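Local coordinates for protein MFP2B (Ascaris suum, PDB 2BJR) that probably enhances polymerisation of the major sperm protein that drives the amoeboid crawling of nematode sperm, and binds a zinc ion, at residues F20-V25 with Q81-H86; L89-N94 with I163-K168; W195-C200 with S268-Y273. All blocks are in the same frame, centred on the assembly; numbering follows the deposited sequence.

Contact 1. Residues F20-V25 with Q81-H86; sequences FPDNPV and QYKGNH. With ZN (zinc ion), chain C.
Pro24 and Gln81 meet in a single beta bridge, their CA atoms 4.5 Å apart, and one backbone bond marks it, from Tyr82 N to Asn23 O at 3.0 Å. This isolated bridge joins two surface loops of an antiparallel beta fold: 20-25 follows the edge strand 10-15, whereas the loop 81-86 leaves the end of strand 76-81 on its way to the zinc ligand His86. The bridge bond uses the carbonyl of Asn23, so Pro24, which has no N-H to give, does not interrupt it. Gln81 sends its amide back along the partner loop. With CG anti to the backbone N (chi1 174°) and the chain extended, the side chain reaches Asp22, where Gln81 NE2 donates to the main-chain O of Asp22 at 2.8 Å; the acceptor lies close to the amide plane, which tends to fix the rotation of the amide. The carboxylate of Asp22 is shared. Its OD2 receives Lys83 NZ at 2.6 Å on the anti lone pair, a short salt bridge made by a fully stretched lysine, while OD1 pairs with Arg199 from the second half of the chain. Two positive partners would be expected to favour the ionised acid. Asn23, in a left-handed backbone conformation that asparagine tolerates well, lies across the aliphatic part of that lysine, with ND2 3.7 Å from Lys83 CG. Nearby, Val25 CG2 packs at 3.7 Å against Tyr82 CB, a small branched side chain against the root of a large one; the phenol itself runs on to Tyr91, whose backbone O it meets through OH. Further along, Asn85 caps the helix that starts at His86, and His86 NE2 binds the zinc ion at 2.0 Å alongside Cys174, Cys176 and Cys179.

Contact 2. Residues L89-N94 with I163-K168; sequences LGYWYN and IARELK
Glu166 lies over one face of the Trp92 indole, its CB 3.5 Å from the centroid of the five-membered ring in a CH-pi contact. The chain then bends at chi2 (-88°) and carries the carboxylate toward Asn94, whose ND2 donates to Glu166 OE2 at 2.8 Å, meeting it on the anti side and 29° out of the carboxylate plane. Lys104 forms a salt bridge to the same oxygen, so an amide and a charge both answer this buried acid. At the indole edge, Trp92 NE1 makes a weak hydrogen bond of 3.4 Å to Lys168 O. Strands 92-97 and 161-166 are antiparallel neighbours in a small three-stranded sheet, and Trp92 with Glu166 is a hydrogen-bonded pair: Glu166 N reaches Trp92 O at 2.8 Å. Arg165 and Tyr93 share the other side of the sheet. A bend at chi3 folds the Arg165 guanidinium over the Tyr91 ring in a cation-pi pair, NH1 lying over the ring centre, 3.4 Å above its plane, the planes 38° apart. Arginine suits this spot: its flat cation lies on the tyrosine while its N-H groups form salt bridges to Asp9 and Glu110. Arg165 CG touches Tyr93 CE2 at 3.6 Å.

Contact 3. Residues W195-C200 with S268-Y273; sequences WADFRC and SIQILY
Leu272 CD1 sits over one face of the Trp195 indole, 3.9 Å from the centroid of the six-membered ring, while Gln270 O lies at the edge of that ring system. A chi1 of -178° turns the Leu272 branch away from its own N and along that face, and Leu272 CB separately touches Trp195 CZ3. The Tyr273 ring receives the methyl of Ala196 on a face, CB 3.8 Å from the centroid and displaced toward the rim; alanine is small enough to let the phenol fold over it. Tyr273 OH meets the edge of Phe198 in the plane of that ring, 3.2 Å from CE1, and Ile271 CD1 touches the same phenyl at CD1, 3.6 Å away. Ala196, Phe198, Ile269 and Ile271 share one side, where Phe198 and Ile269 meet strand 250-257 and Ile269 and Ile271 meet strand 238-247. The other side carries the Trp195-Leu272 pair at one end and then the polar Asp197, Arg199, Ser268 and Gln270: Asp197 OD1 accepts from Tyr34 and from a water that also donates to Ile269 O, 2.6 Å away. Between the strands, Ala196 and Ile271 exchange two backbone bonds of 2.8 Å; Phe198 N to Ile269 O is longer at 3.3 Å. Side chains thus alternate between a wholly apolar face and a mixed one, across neighbouring strands of a twisted antiparallel sheet.

Overall arrangement
From the N terminus the chain passes through 20-25, runs out through the strands from 34-40 to 65-67 and returns at 81-86, where contact 1 closes the first loop. Contact 2 opens a few residues later at 89-94 and closes at 163-168, after the four-stranded sheet 117-153. Contact 3 then joins 195-200 to 268-273 in the second motility-protein sequence region. The three are in series, neither nested nor crossed. Contacts 1 and 2 touch through Tyr82 and Tyr91, tying the first sheet to the three-stranded one beside the zinc site. Contacts 1 and 3 touch through Asp22 with Arg199 and Phe20 with Ser268, bridging the two motility-protein regions; contacts 2 and 3 stay about 12 Å apart at their nearest atoms.

Contact 1. Residues F20-V25 with Q81-H86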
# COMPACT_ATOMS: atom_id res chain seq x y z
N PHE A 20 -5.29 -11.35 -1.01
CA PHE A 20 -6.11 -10.57 -0.13
C PHE A 20 -7.52 -10.48 -0.61
O PHE A 20 -7.77 -10.50 -1.80
CB PHE A 20 -5.59 -9.13 0.05
CG PHE A 20 -4.43 -9.02 1.00
CD1 PHE A 20 -3.16 -9.40 0.60
CD2 PHE A 20 -4.63 -8.54 2.27
CE1 PHE A 20 -2.13 -9.31 1.45
CE2 PHE A 20 -3.62 -8.44 3.14
CZ PHE A 20 -2.34 -8.82 2.72
N PRO A 21 -8.45 -10.32 0.33
CA PRO A 21 -9.83 -9.98 -0.01
C PRO A 21 -9.94 -8.58 -0.63
O PRO A 21 -8.99 -7.78 -0.56
CB PRO A 21 -10.54 -10.01 1.33
CG PRO A 21 -9.38 -9.78 2.38
CD PRO A 21 -8.23 -10.43 1.79
N ASP A 22 -11.11 -8.28 -1.19
CA ASP A 22 -11.35 -6.94 -1.71
C ASP A 22 -11.17 -5.87 -0.69
O ASP A 22 -11.51 -6.02 0.49
CB ASP A 22 -12.78 -6.80 -2.22
CG ASP A 22 -13.05 -7.59 -3.48
OD1 ASP A 22 -12.15 -8.10 -4.19
OD2 ASP A 22 -14.23 -7.74 -3.82
N ASN A 23 -10.65 -4.75 -1.15
CA ASN A 23 -10.60 -3.53 -0.35
C ASN A 23 -10.07 -3.62 1.11
O ASN A 23 -10.70 -3.13 2.05
CB ASN A 23 -11.98 -2.89 -0.35
CG ASN A 23 -12.43 -2.57 -1.75
OD1 ASN A 23 -11.93 -1.62 -2.36
ND2 ASN A 23 -13.29 -3.38 -2.28
N PRO A 24 -8.90 -4.21 1.30
CA PRO A 24 -8.35 -4.33 2.65
C PRO A 24 -7.89 -2.97 3.21
O PRO A 24 -7.56 -2.06 2.42
CB PRO A 24 -7.20 -5.31 2.44
CG PRO A 24 -6.71 -4.93 1.08
CD PRO A 24 -8.00 -4.76 0.29
N VAL A 25 -7.92 -2.79 4.51
CA VAL A 25 -7.59 -1.51 5.08
C VAL A 25 -6.11 -1.52 5.45
O VAL A 25 -5.67 -2.35 6.25
CB VAL A 25 -8.46 -1.17 6.26
CG1 VAL A 25 -7.97 0.11 6.98
CG2 VAL A 25 -9.93 -1.03 5.81
N GLN A 81 -11.85 -4.72 6.11
CA GLN A 81 -12.29 -4.36 4.76
C GLN A 81 -13.10 -3.11 4.82
O GLN A 81 -13.88 -2.89 5.72
CB GLN A 81 -13.07 -5.50 4.14
CG GLN A 81 -13.72 -5.26 2.81
CD GLN A 81 -14.42 -6.51 2.28
OE1 GLN A 81 -15.51 -6.79 2.74
NE2 GLN A 81 -13.79 -7.27 1.40
N TYR A 82 -12.90 -2.24 3.82
CA TYR A 82 -13.72 -1.07 3.67
C TYR A 82 -14.12 -1.00 2.17
O TYR A 82 -13.41 -0.42 1.36
CB TYR A 82 -13.01 0.18 4.18
CG TYR A 82 -13.94 1.36 4.24
CD1 TYR A 82 -14.80 1.53 5.31
CD2 TYR A 82 -14.04 2.26 3.16
CE1 TYR A 82 -15.70 2.56 5.36
CE2 TYR A 82 -14.94 3.32 3.21
CZ TYR A 82 -15.76 3.49 4.30
OH TYR A 82 -16.69 4.53 4.37
N LYS A 83 -15.23 -1.69 1.86
CA LYS A 83 -15.77 -1.85 0.51
C LYS A 83 -17.04 -1.01 0.47
O LYS A 83 -17.98 -1.29 1.21
CB LYS A 83 -16.10 -3.32 0.29
CG LYS A 83 -16.72 -3.73 -1.04
CD LYS A 83 -16.51 -5.24 -1.27
CE LYS A 83 -16.73 -5.61 -2.74
NZ LYS A 83 -16.68 -7.07 -3.08
N GLY A 84 -17.09 -0.03 -0.41
CA GLY A 84 -18.22 0.87 -0.51
C GLY A 84 -17.78 2.19 0.08
O GLY A 84 -16.58 2.47 0.17
N ASN A 85 -18.75 3.02 0.44
CA ASN A 85 -18.45 4.30 1.05
C ASN A 85 -19.46 4.65 2.12
O ASN A 85 -20.36 3.85 2.44
CB ASN A 85 -18.28 5.39 -0.02
CG ASN A 85 -19.57 5.68 -0.78
OD1 ASN A 85 -20.68 5.47 -0.27
ND2 ASN A 85 -19.41 6.17 -2.02
N HIS A 86 -19.32 5.83 2.70
CA HIS A 86 -20.15 6.17 3.85
C HIS A 86 -21.67 6.24 3.54
O HIS A 86 -22.46 6.12 4.44
CB HIS A 86 -19.69 7.47 4.47
CG HIS A 86 -19.84 8.65 3.56
ND1 HIS A 86 -20.93 9.49 3.62
CD2 HIS A 86 -19.05 9.12 2.56
CE1 HIS A 86 -20.79 10.45 2.72
NE2 HIS A 86 -19.68 10.22 2.04
ZN ZN C . -19.14 11.27 0.37
O HOH W 1 -10.24 -0.14 1.72

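Contact 2. Residues L89-N94 with I163-K168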
# COMPACT_ATOMS: atom_id res chain seq x y z
N LEU A 89 -22.49 2.47 3.92
CA LEU A 89 -21.98 1.89 5.17
C LEU A 89 -22.37 2.64 6.44
O LEU A 89 -22.50 2.04 7.52
CB LEU A 89 -20.46 1.75 5.08
CG LEU A 89 -19.96 0.87 3.95
CD1 LEU A 89 -18.44 1.00 3.85
CD2 LEU A 89 -20.37 -0.58 4.15
N GLY A 90 -22.53 3.94 6.35
CA GLY A 90 -22.82 4.74 7.54
C GLY A 90 -21.60 5.17 8.34
O GLY A 90 -21.73 5.83 9.37
N TYR A 91 -20.41 4.84 7.84
CA TYR A 91 -19.17 5.22 8.54
C TYR A 91 -18.02 5.31 7.56
O TYR A 91 -18.06 4.78 6.44
CB TYR A 91 -18.81 4.19 9.66
CG TYR A 91 -18.49 2.83 9.16
CD1 TYR A 91 -17.16 2.43 8.93
CD2 TYR A 91 -19.48 1.90 8.93
CE1 TYR A 91 -16.88 1.16 8.43
CE2 TYR A 91 -19.18 0.63 8.45
CZ TYR A 91 -17.89 0.27 8.19
OH TYR A 91 -17.62 -0.97 7.68
N TRP A 92 -16.98 5.99 8.01
CA TRP A 92 -15.65 5.92 7.37
C TRP A 92 -14.61 5.90 8.48
O TRP A 92 -14.88 6.29 9.62
CB TRP A 92 -15.39 7.12 6.42
CG TRP A 92 -15.60 8.51 7.02
CD1 TRP A 92 -16.81 9.16 7.19
CD2 TRP A 92 -14.60 9.44 7.44
NE1 TRP A 92 -16.61 10.40 7.73
CE2 TRP A 92 -15.27 10.61 7.89
CE3 TRP A 92 -13.22 9.40 7.52
CZ2 TRP A 92 -14.59 11.71 8.40
CZ3 TRP A 92 -12.54 10.52 8.00
CH2 TRP A 92 -13.23 11.65 8.44
N TYR A 93 -13.44 5.37 8.16
CA TYR A 93 -12.37 5.21 9.15
C TYR A 93 -11.43 6.40 9.15
O TYR A 93 -11.03 6.93 8.09
CB TYR A 93 -11.60 3.94 8.86
CG TYR A 93 -12.37 2.65 9.12
CD1 TYR A 93 -12.26 1.57 8.25
CD2 TYR A 93 -13.14 2.49 10.27
CE1 TYR A 93 -12.91 0.39 8.50
CE2 TYR A 93 -13.78 1.28 10.52
CZ TYR A 93 -13.67 0.25 9.65
OH TYR A 93 -14.32 -0.94 9.88
N ASN A 94 -11.13 6.87 10.34
CA ASN A 94 -10.22 7.98 10.56
C ASN A 94 -9.19 7.58 11.60
O ASN A 94 -9.55 7.15 12.70
CB ASN A 94 -11.02 9.19 11.04
CG ASN A 94 -10.22 10.48 11.04
OD1 ASN A 94 -9.15 10.57 10.43
ND2 ASN A 94 -10.73 11.48 11.73
N ILE A 163 -7.92 3.45 15.07
CA ILE A 163 -8.99 3.74 14.11
C ILE A 163 -10.28 4.17 14.81
O ILE A 163 -10.79 3.45 15.70
CB ILE A 163 -9.27 2.51 13.24
CG1 ILE A 163 -8.04 2.16 12.39
CG2 ILE A 163 -10.45 2.73 12.37
CD1 ILE A 163 -8.11 0.78 11.76
N ALA A 164 -10.82 5.32 14.37
CA ALA A 164 -12.18 5.75 14.75
C ALA A 164 -13.12 5.55 13.58
O ALA A 164 -12.76 5.78 12.41
CB ALA A 164 -12.17 7.23 15.17
N ARG A 165 -14.33 5.08 13.87
CA ARG A 165 -15.43 5.12 12.94
C ARG A 165 -16.11 6.50 13.04
O ARG A 165 -16.57 6.89 14.13
CB ARG A 165 -16.46 4.01 13.25
CG ARG A 165 -15.98 2.59 13.10
CD ARG A 165 -16.74 1.57 13.99
NE ARG A 165 -18.20 1.66 13.80
CZ ARG A 165 -18.88 1.10 12.83
NH1 ARG A 165 -18.30 0.37 11.90
NH2 ARG A 165 -20.22 1.28 12.78
N GLU A 166 -16.15 7.21 11.92
CA GLU A 166 -16.79 8.51 11.84
C GLU A 166 -18.17 8.27 11.27
O GLU A 166 -18.32 7.75 10.16
CB GLU A 166 -16.01 9.44 10.91
CG GLU A 166 -14.61 9.71 11.37
CD GLU A 166 -14.46 10.87 12.32
OE1 GLU A 166 -15.47 11.52 12.68
OE2 GLU A 166 -13.32 11.12 12.74
N LEU A 167 -19.18 8.68 12.03
CA LEU A 167 -20.57 8.37 11.73
C LEU A 167 -21.30 9.51 11.00
O LEU A 167 -22.43 9.31 10.53
CB LEU A 167 -21.30 8.00 13.02
CG LEU A 167 -20.69 6.78 13.74
CD1 LEU A 167 -21.55 6.33 14.94
CD2 LEU A 167 -20.52 5.64 12.75
N LYS A 168 -20.65 10.66 10.85
CA LYS A 168 -21.23 11.79 10.10
C LYS A 168 -20.34 12.25 8.93
O LYS A 168 -19.11 12.31 9.03
CB LYS A 168 -21.60 12.97 11.02
CG LYS A 168 -20.49 13.47 11.96
CD LYS A 168 -21.03 14.06 13.28
CE LYS A 168 -19.93 14.05 14.39
NZ LYS A 168 -19.84 15.32 15.23
O HOH W 2 -24.01 6.85 10.35

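Contact 3. Residues W195-C200 with S268-Y273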
# COMPACT_ATOMS: atom_id res chain seq x y z
N TRP A 195 -1.92 4.23 -3.79
CA TRP A 195 -1.81 2.85 -4.27
C TRP A 195 -3.08 2.07 -3.99
O TRP A 195 -3.52 2.04 -2.85
CB TRP A 195 -0.63 2.17 -3.55
CG TRP A 195 0.74 2.72 -3.92
CD1 TRP A 195 1.48 3.64 -3.24
CD2 TRP A 195 1.52 2.31 -5.01
NE1 TRP A 195 2.71 3.80 -3.84
CE2 TRP A 195 2.74 3.01 -4.96
CE3 TRP A 195 1.31 1.41 -6.07
CZ2 TRP A 195 3.74 2.83 -5.89
CZ3 TRP A 195 2.28 1.27 -6.98
CH2 TRP A 195 3.50 1.96 -6.89
N ALA A 196 -3.67 1.42 -4.99
CA ALA A 196 -4.93 0.76 -4.80
C ALA A 196 -4.68 -0.76 -4.83
O ALA A 196 -3.93 -1.27 -5.64
CB ALA A 196 -5.91 1.17 -5.89
N ASP A 197 -5.37 -1.50 -3.98
CA ASP A 197 -5.27 -2.98 -3.94
C ASP A 197 -6.24 -3.64 -4.90
O ASP A 197 -7.45 -3.33 -4.90
CB ASP A 197 -5.60 -3.45 -2.52
CG ASP A 197 -4.54 -3.01 -1.51
OD1 ASP A 197 -3.45 -3.60 -1.57
OD2 ASP A 197 -4.70 -2.07 -0.71
N PHE A 198 -5.69 -4.55 -5.70
CA PHE A 198 -6.39 -5.40 -6.61
C PHE A 198 -5.71 -6.73 -6.73
O PHE A 198 -4.53 -6.87 -6.44
CB PHE A 198 -6.40 -4.78 -7.99
CG PHE A 198 -7.29 -3.61 -8.13
CD1 PHE A 198 -6.81 -2.32 -8.00
CD2 PHE A 198 -8.64 -3.80 -8.46
CE1 PHE A 198 -7.67 -1.20 -8.15
CE2 PHE A 198 -9.50 -2.67 -8.63
CZ PHE A 198 -9.00 -1.39 -8.46
N ARG A 199 -6.43 -7.73 -7.22
CA ARG A 199 -5.82 -9.00 -7.58
C ARG A 199 -5.73 -9.10 -9.07
O ARG A 199 -6.64 -8.67 -9.76
CB ARG A 199 -6.61 -10.18 -7.05
CG ARG A 199 -6.80 -10.25 -5.52
CD ARG A 199 -7.72 -11.43 -5.07
NE ARG A 199 -9.06 -11.25 -5.61
CZ ARG A 199 -10.01 -10.54 -5.06
NH1 ARG A 199 -9.84 -9.99 -3.86
NH2 ARG A 199 -11.17 -10.38 -5.70
N CYS A 200 -4.69 -9.73 -9.58
CA CYS A 200 -4.61 -10.01 -11.00
C CYS A 200 -5.78 -10.87 -11.36
O CYS A 200 -6.21 -11.72 -10.56
CB CYS A 200 -3.36 -10.77 -11.35
SG CYS A 200 -1.99 -9.66 -11.17
N SER A 268 -2.29 -10.81 -5.41
CA SER A 268 -2.46 -9.45 -4.93
C SER A 268 -1.33 -8.51 -5.40
O SER A 268 -0.16 -8.82 -5.23
CB SER A 268 -2.58 -9.42 -3.42
OG SER A 268 -3.86 -9.89 -2.98
N ILE A 269 -1.72 -7.38 -6.00
CA ILE A 269 -0.79 -6.32 -6.43
C ILE A 269 -1.33 -4.97 -5.98
O ILE A 269 -2.43 -4.87 -5.46
CB ILE A 269 -0.62 -6.27 -7.97
CG1 ILE A 269 -1.95 -5.98 -8.64
CG2 ILE A 269 0.03 -7.55 -8.45
CD1 ILE A 269 -1.77 -5.62 -10.13
N GLN A 270 -0.50 -3.93 -6.14
CA GLN A 270 -0.94 -2.57 -5.82
C GLN A 270 -0.80 -1.74 -7.10
O GLN A 270 0.23 -1.78 -7.77
CB GLN A 270 -0.14 -1.98 -4.69
CG GLN A 270 -0.34 -2.76 -3.38
CD GLN A 270 0.50 -2.20 -2.24
OE1 GLN A 270 0.70 -1.01 -2.17
NE2 GLN A 270 0.93 -3.05 -1.30
N ILE A 271 -1.85 -1.03 -7.43
CA ILE A 271 -1.86 -0.22 -8.64
C ILE A 271 -1.74 1.24 -8.28
O ILE A 271 -2.51 1.77 -7.46
CB ILE A 271 -3.11 -0.48 -9.46
CG1 ILE A 271 -3.17 -1.96 -9.95
CG2 ILE A 271 -3.17 0.50 -10.66
CD1 ILE A 271 -4.42 -2.37 -10.71
N LEU A 272 -0.80 1.93 -8.94
CA LEU A 272 -0.59 3.35 -8.67
C LEU A 272 -1.71 4.18 -9.36
O LEU A 272 -2.04 3.91 -10.51
CB LEU A 272 0.81 3.80 -9.17
CG LEU A 272 1.16 5.25 -8.89
CD1 LEU A 272 1.24 5.51 -7.44
CD2 LEU A 272 2.47 5.60 -9.53
N TYR A 273 -2.28 5.13 -8.63
CA TYR A 273 -3.32 6.00 -9.15
C TYR A 273 -2.86 7.44 -9.16
O TYR A 273 -2.18 7.90 -8.25
CB TYR A 273 -4.56 5.95 -8.26
CG TYR A 273 -5.53 4.81 -8.46
CD1 TYR A 273 -5.38 3.86 -9.45
CD2 TYR A 273 -6.63 4.71 -7.63
CE1 TYR A 273 -6.32 2.84 -9.62
CE2 TYR A 273 -7.58 3.70 -7.79
CZ TYR A 273 -7.43 2.77 -8.79
OH TYR A 273 -8.38 1.79 -8.92
O HOH W 3 -3.12 -5.83 -3.10
O HOH W 4 -5.19 -7.66 -3.42